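Local coordinates for hydrolase (Thermus thermophilus, PDB 1UFO), which is an alpha/beta hydrolase fold enzyme of unassigned substrate that probably acts through a serine nucleophile, at residues P75-V78 / E79-R83; K143-Q146 / G147-V150; F57-P60 / R61-E64; P187-R190 / M191-T194. All blocks are in the same frame, centred on the assembly; numbering follows the deposited sequence.

Contact 1. Residues P75-V78 / E79-R83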
ATOM      1  N   PRO A  75     -18.832  -4.929  32.530  1.00 18.92           N
ATOM      2  CA  PRO A  75     -18.187  -6.263  32.597  1.00 19.16           C
ATOM      3  C   PRO A  75     -18.618  -7.087  31.361  1.00 18.56           C
ATOM      4  O   PRO A  75     -18.026  -8.082  31.050  1.00 18.27           O
ATOM      5  CB  PRO A  75     -18.803  -6.902  33.857  1.00 20.09           C
ATOM      6  CG  PRO A  75     -19.094  -5.761  34.662  1.00 21.77           C
ATOM      7  CD  PRO A  75     -19.649  -4.703  33.732  1.00 19.60           C
ATOM      8  N   ARG A  76     -19.686  -6.639  30.695  1.00 17.28           N
ATOM      9  CA  ARG A  76     -20.156  -7.360  29.505  1.00 17.73           C
ATOM     10  C   ARG A  76     -19.796  -6.591  28.217  1.00 17.26           C
ATOM     11  O   ARG A  76     -20.388  -6.826  27.132  1.00 17.15           O
ATOM     12  CB  ARG A  76     -21.675  -7.526  29.546  1.00 19.08           C
ATOM     13  CG  ARG A  76     -22.202  -8.310  30.789  1.00 22.12           C
ATOM     14  CD  ARG A  76     -21.746  -9.739  30.674  1.00 24.33           C
ATOM     15  NE  ARG A  76     -22.153 -10.570  31.821  1.00 29.03           N
ATOM     16  CZ  ARG A  76     -22.925 -11.647  31.715  1.00 29.30           C
ATOM     17  NH1 ARG A  76     -23.378 -12.025  30.530  1.00 28.04           N
ATOM     18  NH2 ARG A  76     -23.279 -12.338  32.806  1.00 30.43           N
ATOM     19  N   TYR A  77     -18.836  -5.699  28.316  1.00 16.58           N
ATOM     20  CA  TYR A  77     -18.427  -4.927  27.127  1.00 16.41           C
ATOM     21  C   TYR A  77     -18.071  -5.748  25.911  1.00 16.42           C
ATOM     22  O   TYR A  77     -18.684  -5.583  24.836  1.00 14.28           O
ATOM     23  CB  TYR A  77     -17.243  -4.053  27.479  1.00 15.44           C
ATOM     24  CG  TYR A  77     -16.669  -3.275  26.298  1.00 16.18           C
ATOM     25  CD1 TYR A  77     -17.431  -2.309  25.645  1.00 15.19           C
ATOM     26  CD2 TYR A  77     -15.324  -3.421  25.940  1.00 17.38           C
ATOM     27  CE1 TYR A  77     -16.834  -1.478  24.650  1.00 18.30           C
ATOM     28  CE2 TYR A  77     -14.718  -2.612  24.980  1.00 18.50           C
ATOM     29  CZ  TYR A  77     -15.494  -1.636  24.339  1.00 19.09           C
ATOM     30  OH  TYR A  77     -14.908  -0.803  23.394  1.00 20.51           O
ATOM     31  N   VAL A  78     -17.137  -6.671  26.095  1.00 16.06           N
ATOM     32  CA  VAL A  78     -16.643  -7.472  24.978  1.00 16.98           C
ATOM     33  C   VAL A  78     -17.770  -8.312  24.427  1.00 16.67           C
ATOM     34  O   VAL A  78     -17.935  -8.416  23.168  1.00 16.10           O
ATOM     35  CB  VAL A  78     -15.458  -8.346  25.418  1.00 17.92           C
ATOM     36  CG1 VAL A  78     -15.115  -9.345  24.328  1.00 20.16           C
ATOM     37  CG2 VAL A  78     -14.240  -7.474  25.739  1.00 18.82           C
ATOM     38  N   GLU A  79     -18.540  -8.945  25.333  1.00 16.01           N
ATOM     39  CA  GLU A  79     -19.666  -9.746  24.892  1.00 15.16           C
ATOM     40  C   GLU A  79     -20.598  -8.920  23.992  1.00 14.63           C
ATOM     41  O   GLU A  79     -21.041  -9.382  22.935  1.00 14.77           O
ATOM     42  CB  GLU A  79     -20.450 -10.197  26.128  1.00 16.36           C
ATOM     43  CG  GLU A  79     -21.612 -11.066  25.835  1.00 19.91           C
ATOM     44  CD  GLU A  79     -22.257 -11.578  27.108  1.00 21.02           C
ATOM     45  OE1 GLU A  79     -22.150 -12.765  27.292  1.00 21.95           O
ATOM     46  OE2 GLU A  79     -22.851 -10.785  27.852  1.00 24.39           O
ATOM     47  N   GLU A  80     -20.922  -7.722  24.463  1.00 14.48           N
ATOM     48  CA  GLU A  80     -21.846  -6.872  23.712  1.00 13.28           C
ATOM     49  C   GLU A  80     -21.240  -6.355  22.385  1.00 13.23           C
ATOM     50  O   GLU A  80     -21.945  -6.248  21.336  1.00 12.24           O
ATOM     51  CB  GLU A  80     -22.291  -5.718  24.617  1.00 15.47           C
ATOM     52  CG  GLU A  80     -23.281  -6.309  25.655  1.00 18.05           C
ATOM     53  CD  GLU A  80     -23.806  -5.296  26.676  1.00 23.46           C
ATOM     54  OE1 GLU A  80     -24.354  -5.798  27.704  1.00 24.68           O
ATOM     55  OE2 GLU A  80     -23.679  -4.064  26.466  1.00 26.01           O
ATOM     56  N   VAL A  81     -19.939  -6.112  22.399  1.00 11.42           N
ATOM     57  CA  VAL A  81     -19.271  -5.631  21.173  1.00 12.50           C
ATOM     58  C   VAL A  81     -19.346  -6.741  20.125  1.00 12.06           C
ATOM     59  O   VAL A  81     -19.716  -6.477  18.956  1.00 11.33           O
ATOM     60  CB  VAL A  81     -17.792  -5.283  21.484  1.00 11.63           C
ATOM     61  CG1 VAL A  81     -16.970  -5.181  20.163  1.00 12.96           C
ATOM     62  CG2 VAL A  81     -17.718  -3.957  22.197  1.00 12.45           C
ATOM     63  N   TYR A  82     -19.052  -7.993  20.488  1.00 11.29           N
ATOM     64  CA  TYR A  82     -19.090  -9.009  19.432  1.00 11.58           C
ATOM     65  C   TYR A  82     -20.479  -9.499  19.056  1.00 11.47           C
ATOM     66  O   TYR A  82     -20.683 -10.058  17.951  1.00 13.14           O
ATOM     67  CB  TYR A  82     -18.127 -10.153  19.737  1.00 10.66           C
ATOM     68  CG  TYR A  82     -16.707  -9.664  19.580  1.00 11.50           C
ATOM     69  CD1 TYR A  82     -15.889  -9.446  20.679  1.00 13.56           C
ATOM     70  CD2 TYR A  82     -16.225  -9.312  18.327  1.00 12.03           C
ATOM     71  CE1 TYR A  82     -14.629  -8.899  20.538  1.00 15.57           C
ATOM     72  CE2 TYR A  82     -14.947  -8.706  18.159  1.00 15.12           C
ATOM     73  CZ  TYR A  82     -14.158  -8.502  19.281  1.00 15.34           C
ATOM     74  OH  TYR A  82     -13.012  -7.753  19.106  1.00 15.96           O
ATOM     75  N   ARG A  83     -21.463  -9.261  19.936  1.00 11.67           N
ATOM     76  CA  ARG A  83     -22.850  -9.549  19.523  1.00 12.38           C
ATOM     77  C   ARG A  83     -23.253  -8.469  18.475  1.00 12.22           C
ATOM     78  O   ARG A  83     -23.911  -8.789  17.454  1.00 13.08           O
ATOM     79  CB  ARG A  83     -23.733  -9.541  20.779  1.00 13.77           C
ATOM     80  CG  ARG A  83     -25.239  -9.587  20.457  1.00 13.47           C
ATOM     81  CD  ARG A  83     -25.613 -10.684  19.412  1.00 13.30           C
ATOM     82  NE  ARG A  83     -25.158 -12.031  19.782  1.00 13.81           N
ATOM     83  CZ  ARG A  83     -25.191 -13.092  18.980  1.00 11.93           C
ATOM     84  NH1 ARG A  83     -24.766 -14.287  19.396  1.00 13.41           N
ATOM     85  NH2 ARG A  83     -25.662 -13.009  17.717  1.00 14.89           N
TER
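Arg-76 and Glu-79 are joined by a salt bridge, NH1 to OE2 at 3.0 Å, where the helix begins. It is nearly straight, 167° at the hydrogen, with the oxygen in the guanidinium plane and using its syn lone pair, although the two planar groups are turned 57° apart. The side chains lie alongside each other and point the same way: Arg-76 bends at chi2 (-68°), which lays its CD 3.2 Å from Glu-79 OE2. The second arm of each group is engaged too, Arg-76 NH2 with the carboxylate of Glu-151 and Glu-79 OE1 with the backbone N-H groups of Glu-151 and Asp-152. A leucine in place of Arg-76 would probably leave Glu-79 OE2 and the Glu-151 carboxylate without their positive mate.

Backbone hydrogen bonds set the helical spacing. Arg-76, the N-cap residue, offers its carbonyl O to Glu-80 N at 2.9 Å, and Tyr-77 O and Val-78 O continue the series to the N-H groups of Val-81 and Tyr-82.

Each apolar contact joins residues one helical turn apart. Val-81 CG2 sits over one face of the Tyr-77 ring, 3.8 Å from its centroid, in a CH-pi contact displaced toward the rim. Val-78 CG1 instead approaches the Tyr-82 ring in its plane, 3.7 Å from CD1.

This N-terminal end of helix 77-103 packs on two helices: Val-78 and Tyr-82 against helix 153-160, Val-81 and Tyr-82 against Leu-114 of helix 114-124, while Glu-80 forms a salt bridge with Arg-61 of the loop after strand 52-56.

Contact 2. Residues K143-Q146 / G147-V150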
ATOM      1  N   LYS A 143      -8.019  -8.847  22.446  1.00 20.08           N
ATOM      2  CA  LYS A 143      -7.554  -9.579  23.608  1.00 20.86           C
ATOM      3  C   LYS A 143      -8.587  -9.345  24.705  1.00 19.93           C
ATOM      4  O   LYS A 143      -8.979  -8.218  24.943  1.00 20.91           O
ATOM      5  CB  LYS A 143      -6.181  -9.009  23.972  1.00 22.58           C
ATOM      6  CG  LYS A 143      -5.437  -8.705  22.669  1.00 27.49           C
ATOM      7  CD  LYS A 143      -3.911  -8.653  22.756  1.00 32.06           C
ATOM      8  CE  LYS A 143      -3.350  -7.650  21.684  1.00 29.24           C
ATOM      9  NZ  LYS A 143      -3.768  -6.283  21.992  1.00 32.47           N
ATOM     10  N   LEU A 144      -8.964 -10.410  25.419  1.00 20.90           N
ATOM     11  CA  LEU A 144      -9.992 -10.323  26.452  1.00 22.40           C
ATOM     12  C   LEU A 144      -9.486  -9.649  27.711  1.00 22.86           C
ATOM     13  O   LEU A 144      -8.652 -10.211  28.403  1.00 24.67           O
ATOM     14  CB  LEU A 144     -10.516 -11.731  26.781  1.00 24.52           C
ATOM     15  CG  LEU A 144     -11.894 -11.664  27.415  1.00 27.25           C
ATOM     16  CD1 LEU A 144     -12.927 -11.306  26.397  1.00 29.39           C
ATOM     17  CD2 LEU A 144     -12.238 -13.059  28.041  1.00 30.99           C
ATOM     18  N   PRO A 145      -9.980  -8.451  28.029  1.00 22.12           N
ATOM     19  CA  PRO A 145      -9.495  -7.746  29.245  1.00 23.07           C
ATOM     20  C   PRO A 145      -9.947  -8.459  30.488  1.00 23.52           C
ATOM     21  O   PRO A 145     -10.967  -9.106  30.492  1.00 23.74           O
ATOM     22  CB  PRO A 145     -10.143  -6.379  29.165  1.00 23.10           C
ATOM     23  CG  PRO A 145     -10.736  -6.289  27.681  1.00 22.99           C
ATOM     24  CD  PRO A 145     -11.053  -7.710  27.366  1.00 23.83           C
ATOM     25  N   GLN A 146      -9.192  -8.288  31.572  1.00 24.27           N
ATOM     26  CA  GLN A 146      -9.513  -8.865  32.865  1.00 24.78           C
ATOM     27  C   GLN A 146     -10.816  -8.248  33.356  1.00 23.21           C
ATOM     28  O   GLN A 146     -11.061  -7.023  33.228  1.00 21.19           O
ATOM     29  CB  GLN A 146      -8.389  -8.529  33.848  1.00 26.36           C
ATOM     30  CG  GLN A 146      -8.340  -9.400  35.060  1.00 31.60           C
ATOM     31  CD  GLN A 146      -8.057 -10.831  34.655  1.00 33.36           C
ATOM     32  OE1 GLN A 146      -7.234 -11.092  33.753  1.00 35.36           O
ATOM     33  NE2 GLN A 146      -8.740 -11.764  35.290  1.00 34.40           N
ATOM     34  N   GLY A 147     -11.669  -9.115  33.867  1.00 22.78           N
ATOM     35  CA  GLY A 147     -12.928  -8.687  34.397  1.00 22.26           C
ATOM     36  C   GLY A 147     -14.091  -8.856  33.431  1.00 23.60           C
ATOM     37  O   GLY A 147     -15.238  -8.654  33.819  1.00 25.46           O
ATOM     38  N   GLN A 148     -13.797  -9.116  32.158  1.00 23.00           N
ATOM     39  CA  GLN A 148     -14.883  -9.328  31.207  1.00 22.76           C
ATOM     40  C   GLN A 148     -15.466 -10.693  31.386  1.00 24.13           C
ATOM     41  O   GLN A 148     -14.737 -11.670  31.554  1.00 25.56           O
ATOM     42  CB  GLN A 148     -14.411  -9.213  29.762  1.00 21.39           C
ATOM     43  CG  GLN A 148     -14.000  -7.799  29.457  1.00 20.88           C
ATOM     44  CD  GLN A 148     -15.181  -6.826  29.536  1.00 20.93           C
ATOM     45  OE1 GLN A 148     -16.102  -6.955  28.792  1.00 18.81           O
ATOM     46  NE2 GLN A 148     -15.119  -5.854  30.450  1.00 20.99           N
ATOM     47  N   VAL A 149     -16.787 -10.755  31.303  1.00 22.44           N
ATOM     48  CA  VAL A 149     -17.494 -12.016  31.425  1.00 21.76           C
ATOM     49  C   VAL A 149     -18.166 -12.268  30.060  1.00 21.12           C
ATOM     50  O   VAL A 149     -18.839 -11.380  29.532  1.00 18.90           O
ATOM     51  CB  VAL A 149     -18.553 -11.887  32.513  1.00 22.84           C
ATOM     52  CG1 VAL A 149     -19.614 -13.004  32.396  1.00 24.46           C
ATOM     53  CG2 VAL A 149     -17.848 -11.955  33.865  1.00 25.64           C
ATOM     54  N   VAL A 150     -17.970 -13.446  29.495  1.00 20.74           N
ATOM     55  CA  VAL A 150     -18.617 -13.693  28.176  1.00 19.60           C
ATOM     56  C   VAL A 150     -19.390 -14.987  28.306  1.00 19.39           C
ATOM     57  O   VAL A 150     -18.783 -16.041  28.578  1.00 20.51           O
ATOM     58  CB  VAL A 150     -17.531 -13.801  27.101  1.00 19.11           C
ATOM     59  CG1 VAL A 150     -18.145 -14.110  25.712  1.00 19.70           C
ATOM     60  CG2 VAL A 150     -16.757 -12.460  27.064  1.00 18.49           C
TER
HETATM   61  O   HOH W   1     -13.124  -5.562  32.461  1.00 22.48           O
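Gln-148 folds back over Pro-145, its CG lying 3.6 Å from the proline CD, so that the aliphatic part of an amide side chain packs on the pyrrolidine ring. CG is placed beside the backbone N (chi1 -67°), and a second bend at chi2 turns the amide away toward other partners. Its OE1 accepts from Val-78 N and its NE2 donates to Ser-74 O, fastening the loop to the start of helix 77-103. NE2 also donates to a water at 2.8 Å, and that water in turn gives a hydrogen bond to Gln-146 O at 2.6 Å, linking the amide to the bend it belongs to.

Gly-147 forms the corner. With phi at 98°, a beta carbon here would be jammed against Gln-146 O, which explains the absence of a side chain.

Farther down the two arms, Leu-144 CD1 meets Val-150 CG2 at 4.1 Å, a looser apolar contact that other side chains extend: Leu-144 also touches Tyr-159, and Val-150 touches Val-155 and Leu-156, all of helix 153-160.

The backbone angles of Gln-146 and Gly-147 make this a type II beta turn, with glycine at its third position. It is closed by a hydrogen bond of 3.3 Å from Gln-148 N to Pro-145 O, the donor lying above the carbonyl plane, and it stands at the surface of the loop between strand 132-135 and helix 153-160.

Contact 3. Residues F57-P60 / R61-E64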
ATOM      1  N   PHE A  57     -24.555   1.093   6.191  1.00  9.11           N
ATOM      2  CA  PHE A  57     -25.715   1.161   7.050  1.00 10.55           C
ATOM      3  C   PHE A  57     -25.230   1.103   8.478  1.00 10.50           C
ATOM      4  O   PHE A  57     -24.065   0.721   8.740  1.00 10.39           O
ATOM      5  CB  PHE A  57     -26.710   0.045   6.740  1.00 10.00           C
ATOM      6  CG  PHE A  57     -26.182  -1.373   6.980  1.00  9.19           C
ATOM      7  CD1 PHE A  57     -26.478  -2.038   8.187  1.00  8.02           C
ATOM      8  CD2 PHE A  57     -25.375  -2.021   6.012  1.00  8.74           C
ATOM      9  CE1 PHE A  57     -25.979  -3.361   8.422  1.00  8.64           C
ATOM     10  CE2 PHE A  57     -24.883  -3.336   6.229  1.00  9.77           C
ATOM     11  CZ  PHE A  57     -25.195  -3.999   7.443  1.00 10.01           C
ATOM     12  N   ASP A  58     -26.094   1.526   9.421  1.00 10.10           N
ATOM     13  CA  ASP A  58     -25.692   1.520  10.818  1.00 10.50           C
ATOM     14  C   ASP A  58     -25.734   0.117  11.431  1.00 10.40           C
ATOM     15  O   ASP A  58     -26.664  -0.648  11.199  1.00 11.21           O
ATOM     16  CB  ASP A  58     -26.646   2.413  11.638  1.00 11.31           C
ATOM     17  CG  ASP A  58     -26.473   3.878  11.353  1.00 13.59           C
ATOM     18  OD1 ASP A  58     -27.507   4.619  11.348  1.00 13.12           O
ATOM     19  OD2 ASP A  58     -25.330   4.307  11.137  1.00 12.42           O
ATOM     20  N   ALA A  59     -24.732  -0.181  12.240  1.00  9.97           N
ATOM     21  CA  ALA A  59     -24.700  -1.486  12.925  1.00  9.50           C
ATOM     22  C   ALA A  59     -25.703  -1.480  14.066  1.00 10.61           C
ATOM     23  O   ALA A  59     -26.163  -0.435  14.489  1.00 12.49           O
ATOM     24  CB  ALA A  59     -23.271  -1.701  13.499  1.00 10.45           C
ATOM     25  N   PRO A  60     -26.027  -2.648  14.542  1.00 12.33           N
ATOM     26  CA  PRO A  60     -26.968  -2.678  15.683  1.00 12.91           C
ATOM     27  C   PRO A  60     -26.417  -1.792  16.778  1.00 13.84           C
ATOM     28  O   PRO A  60     -25.193  -1.727  17.032  1.00 12.73           O
ATOM     29  CB  PRO A  60     -26.966  -4.138  16.098  1.00 13.31           C
ATOM     30  CG  PRO A  60     -26.683  -4.880  14.862  1.00 14.97           C
ATOM     31  CD  PRO A  60     -25.643  -4.000  14.100  1.00 12.36           C
ATOM     32  N   ARG A  61     -27.308  -1.071  17.466  1.00 14.70           N
ATOM     33  CA  ARG A  61     -26.987  -0.170  18.549  1.00 15.73           C
ATOM     34  C   ARG A  61     -26.217   1.118  18.208  1.00 15.42           C
ATOM     35  O   ARG A  61     -25.830   1.882  19.104  1.00 16.02           O
ATOM     36  CB  ARG A  61     -26.184  -0.896  19.643  1.00 17.77           C
ATOM     37  CG  ARG A  61     -26.902  -2.009  20.252  1.00 18.25           C
ATOM     38  CD  ARG A  61     -26.099  -2.632  21.396  1.00 17.71           C
ATOM     39  NE  ARG A  61     -25.852  -1.754  22.535  1.00 21.51           N
ATOM     40  CZ  ARG A  61     -25.366  -2.238  23.673  1.00 21.35           C
ATOM     41  NH1 ARG A  61     -25.102  -3.540  23.722  1.00 21.06           N
ATOM     42  NH2 ARG A  61     -25.177  -1.460  24.753  1.00 23.01           N
ATOM     43  N   HIS A  62     -26.022   1.410  16.924  1.00 12.92           N
ATOM     44  CA  HIS A  62     -25.281   2.541  16.495  1.00 12.11           C
ATOM     45  C   HIS A  62     -26.107   3.476  15.581  1.00 11.33           C
ATOM     46  O   HIS A  62     -27.125   3.068  15.005  1.00 11.78           O
ATOM     47  CB  HIS A  62     -24.076   2.047  15.647  1.00 12.15           C
ATOM     48  CG  HIS A  62     -22.997   1.423  16.466  1.00 12.56           C
ATOM     49  ND1 HIS A  62     -23.126   0.190  17.070  1.00 11.79           N
ATOM     50  CD2 HIS A  62     -21.771   1.904  16.817  1.00 14.04           C
ATOM     51  CE1 HIS A  62     -22.015  -0.060  17.767  1.00 13.31           C
ATOM     52  NE2 HIS A  62     -21.191   0.964  17.623  1.00 12.57           N
ATOM     53  N   GLY A  63     -25.651   4.708  15.489  1.00 10.42           N
ATOM     54  CA  GLY A  63     -26.231   5.661  14.581  1.00 10.52           C
ATOM     55  C   GLY A  63     -27.695   5.962  14.875  1.00 10.98           C
ATOM     56  O   GLY A  63     -28.073   6.416  16.002  1.00 14.36           O
ATOM     57  N   GLU A  64     -28.531   5.674  13.901  1.00 13.23           N
ATOM     58  CA  GLU A  64     -29.972   5.934  14.058  1.00 13.12           C
ATOM     59  C   GLU A  64     -30.695   4.842  14.752  1.00 15.87           C
ATOM     60  O   GLU A  64     -31.887   5.007  15.105  1.00 17.20           O
ATOM     61  CB  GLU A  64     -30.656   6.227  12.717  1.00 13.02           C
ATOM     62  CG  GLU A  64     -30.022   7.422  12.029  1.00 18.81           C
ATOM     63  CD  GLU A  64     -30.734   7.909  10.762  1.00 23.79           C
ATOM     64  OE1 GLU A  64     -30.357   7.492   9.641  1.00 23.23           O
ATOM     65  OE2 GLU A  64     -31.668   8.778  10.930  1.00 27.99           O
TER
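Three hydrogen bonds hold this bend, and the one between Asp-58 OD1 and Glu-64 N spans the most residues. At 2.9 Å and 176° it is almost perfectly straight, yet the N-H comes from well above the carboxylate plane. With CG beside the backbone N (chi1 -71°), the carboxylate is directed to the Gly-63 and Glu-64 backbone. Within the bend, His-62 ND1 donates to Pro-60 O at 2.8 Å; the oxygen lies in the imidazole plane, and together with the bond of NE2 to Gln-34 N this helps hold the ring's rotation. His-62 N also reaches Ala-59 O, at 3.1 Å, and closes a type II beta turn from Ala-59 to His-62. The turn opens the long loop that leads from strand 52-56 to helix 77-103, on the alpha/beta hydrolase scaffold.

Charge is the second theme. The Asp-58 and Glu-64 carboxylates approach within 4.4 Å, OD1 to OE1, a proximity probably eased by Lys-37, which forms salt bridges with both; Arg-7 is a further partner of Glu-64. Replacing Asp-58 by an alanine would probably leave Glu-64 N without its acceptor and Lys-37 with one carboxylate fewer.

The remaining contacts are van der Waals packing. Gly-63 CA lies over the same face of the Asp-58 carboxylate that Glu-64 N meets, 3.6 Å from OD1, and a beta carbon there would collide with Asp-58 CG. Ala-59 CB lies 4.0 Å from His-62 ND1 and also touches Phe-88 of helix 77-103.

Contact 4. Residues P187-R190 / M191-T194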
ATOM      1  N   PRO A 187      -3.408  -3.144  18.103  1.00 12.88           N
ATOM      2  CA  PRO A 187      -1.942  -3.124  17.926  1.00 13.20           C
ATOM      3  C   PRO A 187      -1.554  -3.677  16.574  1.00 12.10           C
ATOM      4  O   PRO A 187      -2.160  -4.630  16.086  1.00 12.37           O
ATOM      5  CB  PRO A 187      -1.448  -4.094  19.020  1.00 14.15           C
ATOM      6  CG  PRO A 187      -2.506  -3.883  20.137  1.00 16.19           C
ATOM      7  CD  PRO A 187      -3.786  -3.907  19.331  1.00 15.13           C
ATOM      8  N   LEU A 188      -0.533  -3.068  15.971  1.00 10.64           N
ATOM      9  CA  LEU A 188       0.002  -3.564  14.713  1.00 11.25           C
ATOM     10  C   LEU A 188       0.233  -5.062  14.713  1.00 12.64           C
ATOM     11  O   LEU A 188      -0.060  -5.768  13.713  1.00 12.25           O
ATOM     12  CB  LEU A 188       1.305  -2.829  14.360  1.00 11.14           C
ATOM     13  CG  LEU A 188       1.964  -3.228  13.027  1.00 13.26           C
ATOM     14  CD1 LEU A 188       1.096  -2.679  11.916  1.00 12.39           C
ATOM     15  CD2 LEU A 188       3.380  -2.643  12.912  1.00 12.79           C
ATOM     16  N   ALA A 189       0.658  -5.607  15.861  1.00 12.34           N
ATOM     17  CA  ALA A 189       0.918  -7.031  15.894  1.00 13.72           C
ATOM     18  C   ALA A 189      -0.334  -7.903  15.669  1.00 13.01           C
ATOM     19  O   ALA A 189      -0.180  -9.014  15.176  1.00 14.32           O
ATOM     20  CB  ALA A 189       1.579  -7.389  17.257  1.00 14.90           C
ATOM     21  N   ARG A 190      -1.510  -7.396  16.023  1.00 13.29           N
ATOM     22  CA  ARG A 190      -2.768  -8.182  15.797  1.00 13.74           C
ATOM     23  C   ARG A 190      -3.026  -8.271  14.281  1.00 13.17           C
ATOM     24  O   ARG A 190      -3.561  -9.272  13.765  1.00 12.88           O
ATOM     25  CB  ARG A 190      -3.984  -7.520  16.476  1.00 17.15           C
ATOM     26  CG  ARG A 190      -3.787  -7.500  18.014  1.00 20.87           C
ATOM     27  CD  ARG A 190      -3.565  -8.872  18.542  1.00 25.46           C
ATOM     28  NE  ARG A 190      -4.834  -9.447  18.842  1.00 29.83           N
ATOM     29  CZ  ARG A 190      -5.006 -10.610  19.423  1.00 29.20           C
ATOM     30  NH1 ARG A 190      -6.241 -11.016  19.607  1.00 30.54           N
ATOM     31  NH2 ARG A 190      -3.975 -11.321  19.855  1.00 30.91           N
HETATM   32  N   MSE A 191      -2.769  -7.187  13.549  1.00 11.08           N
HETATM   33  CA  MSE A 191      -2.935  -7.216  12.117  1.00  9.31           C
HETATM   34  C   MSE A 191      -1.907  -8.155  11.517  1.00 10.69           C
HETATM   35  O   MSE A 191      -2.197  -8.951  10.673  1.00 10.73           O
HETATM   36  CB  MSE A 191      -2.758  -5.808  11.548  1.00 10.62           C
HETATM   37  CG  MSE A 191      -2.933  -5.763   9.981  1.00 10.57           C
HETATM   38 SE   MSE A 191      -1.326  -6.205   8.991  1.00 15.47          SE
HETATM   39  CE  MSE A 191      -0.886  -4.440   9.027  1.00  7.69           C
ATOM     40  N   GLU A 192      -0.677  -8.132  12.045  1.00 10.46           N
ATOM     41  CA  GLU A 192       0.340  -9.033  11.469  1.00 12.98           C
ATOM     42  C   GLU A 192      -0.032 -10.550  11.759  1.00 11.49           C
ATOM     43  O   GLU A 192       0.165 -11.416  10.882  1.00 14.98           O
ATOM     44  CB  GLU A 192       1.708  -8.652  12.107  1.00 12.11           C
ATOM     45  CG  GLU A 192       2.237  -7.340  11.506  1.00 20.47           C
ATOM     46  CD  GLU A 192       3.477  -6.703  12.265  1.00 23.02           C
ATOM     47  OE1 GLU A 192       3.585  -6.758  13.544  1.00 29.94           O
ATOM     48  OE2 GLU A 192       4.348  -6.096  11.601  1.00 26.36           O
ATOM     49  N   LYS A 193      -0.583 -10.780  12.945  1.00 13.30           N
ATOM     50  CA  LYS A 193      -1.002 -12.134  13.363  1.00 13.56           C
ATOM     51  C   LYS A 193      -2.131 -12.575  12.434  1.00 13.05           C
ATOM     52  O   LYS A 193      -2.237 -13.755  12.057  1.00 14.33           O
ATOM     53  CB  LYS A 193      -1.516 -12.095  14.775  1.00 15.60           C
ATOM     54  CG  LYS A 193      -2.002 -13.394  15.381  1.00 17.99           C
ATOM     55  CD  LYS A 193      -2.613 -12.984  16.683  1.00 20.22           C
ATOM     56  CE  LYS A 193      -3.610 -13.931  17.212  1.00 21.77           C
ATOM     57  NZ  LYS A 193      -2.867 -15.088  17.776  1.00 25.13           N
ATOM     58  N   THR A 194      -2.967 -11.601  12.041  1.00 11.91           N
ATOM     59  CA  THR A 194      -4.035 -11.985  11.091  1.00 11.64           C
ATOM     60  C   THR A 194      -3.459 -12.486   9.750  1.00 11.30           C
ATOM     61  O   THR A 194      -3.822 -13.540   9.189  1.00 11.62           O
ATOM     62  CB  THR A 194      -4.926 -10.739  10.833  1.00  8.80           C
ATOM     63  OG1 THR A 194      -5.568 -10.396  12.041  1.00 11.29           O
ATOM     64  CG2 THR A 194      -6.018 -10.998   9.785  1.00  9.61           C
TER
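Thr-194 OG1 turns back along the helix to the carbonyl O of Arg-190, 2.9 Å away, a position it reaches by lying beside its own backbone N (chi1 -65°). That carbonyl also accepts from Thr-194 N, at 3.0 Å, and the two donors arrive from opposite faces of its plane. OG1 has further hydrogen bonds with Gly-139 N and Ser-138 OG.

On another flank, Leu-188 and selenomethionine Met-191 run alongside each other, CD1 to CE at 3.9 Å. Both have CG anti to the backbone N, and Met-191 then bends at chi2 and chi3, bringing CE round to the leucine. The pair packs against strands 175-180 and 207-212, as expected for the helix of a beta-alpha-beta crossover, with His-179 and Val-211 touching both side chains.

Glu-192 crosses the Leu-188 side chain, its OE2 3.8 Å from CD2. Arg-190, bent at chi2 and chi3, and Lys-193, bent only at its last torsion, lie side by side and point the same way: Arg-190 NH2 meets Lys-193 CE at 3.7 Å, though NZ is 4.4 Å from NH2, two like charges near each other. Arg-190 NH1 binds Pro-141 O, whereas Lys-193 has a cation-pi contact with Phe-140.

Overall arrangement
Contacts 1, 3 and 4 are partly buried, whereas contact 2 lies at the surface. Contacts 1 and 4 occupy the N-terminal ends of their helices and combine apolar side chains facing the fold with charged ones nearer the surface. Contacts 2 and 3 are type II turns in loops and rest mainly on hydrogen bonds, one bridged in addition by a water, the other braced by histidine and aspartate side chains. The four form a chain of touches, 3-1-2-4: contact 1 meets contact 3 through a salt bridge and contact 2 through the Gln-148 amide and a Pro-75 to Val-149 backbone bond, while contacts 2 and 4 meet by packing. Contacts 3 and 4 lie on opposite sides of the chain's centre.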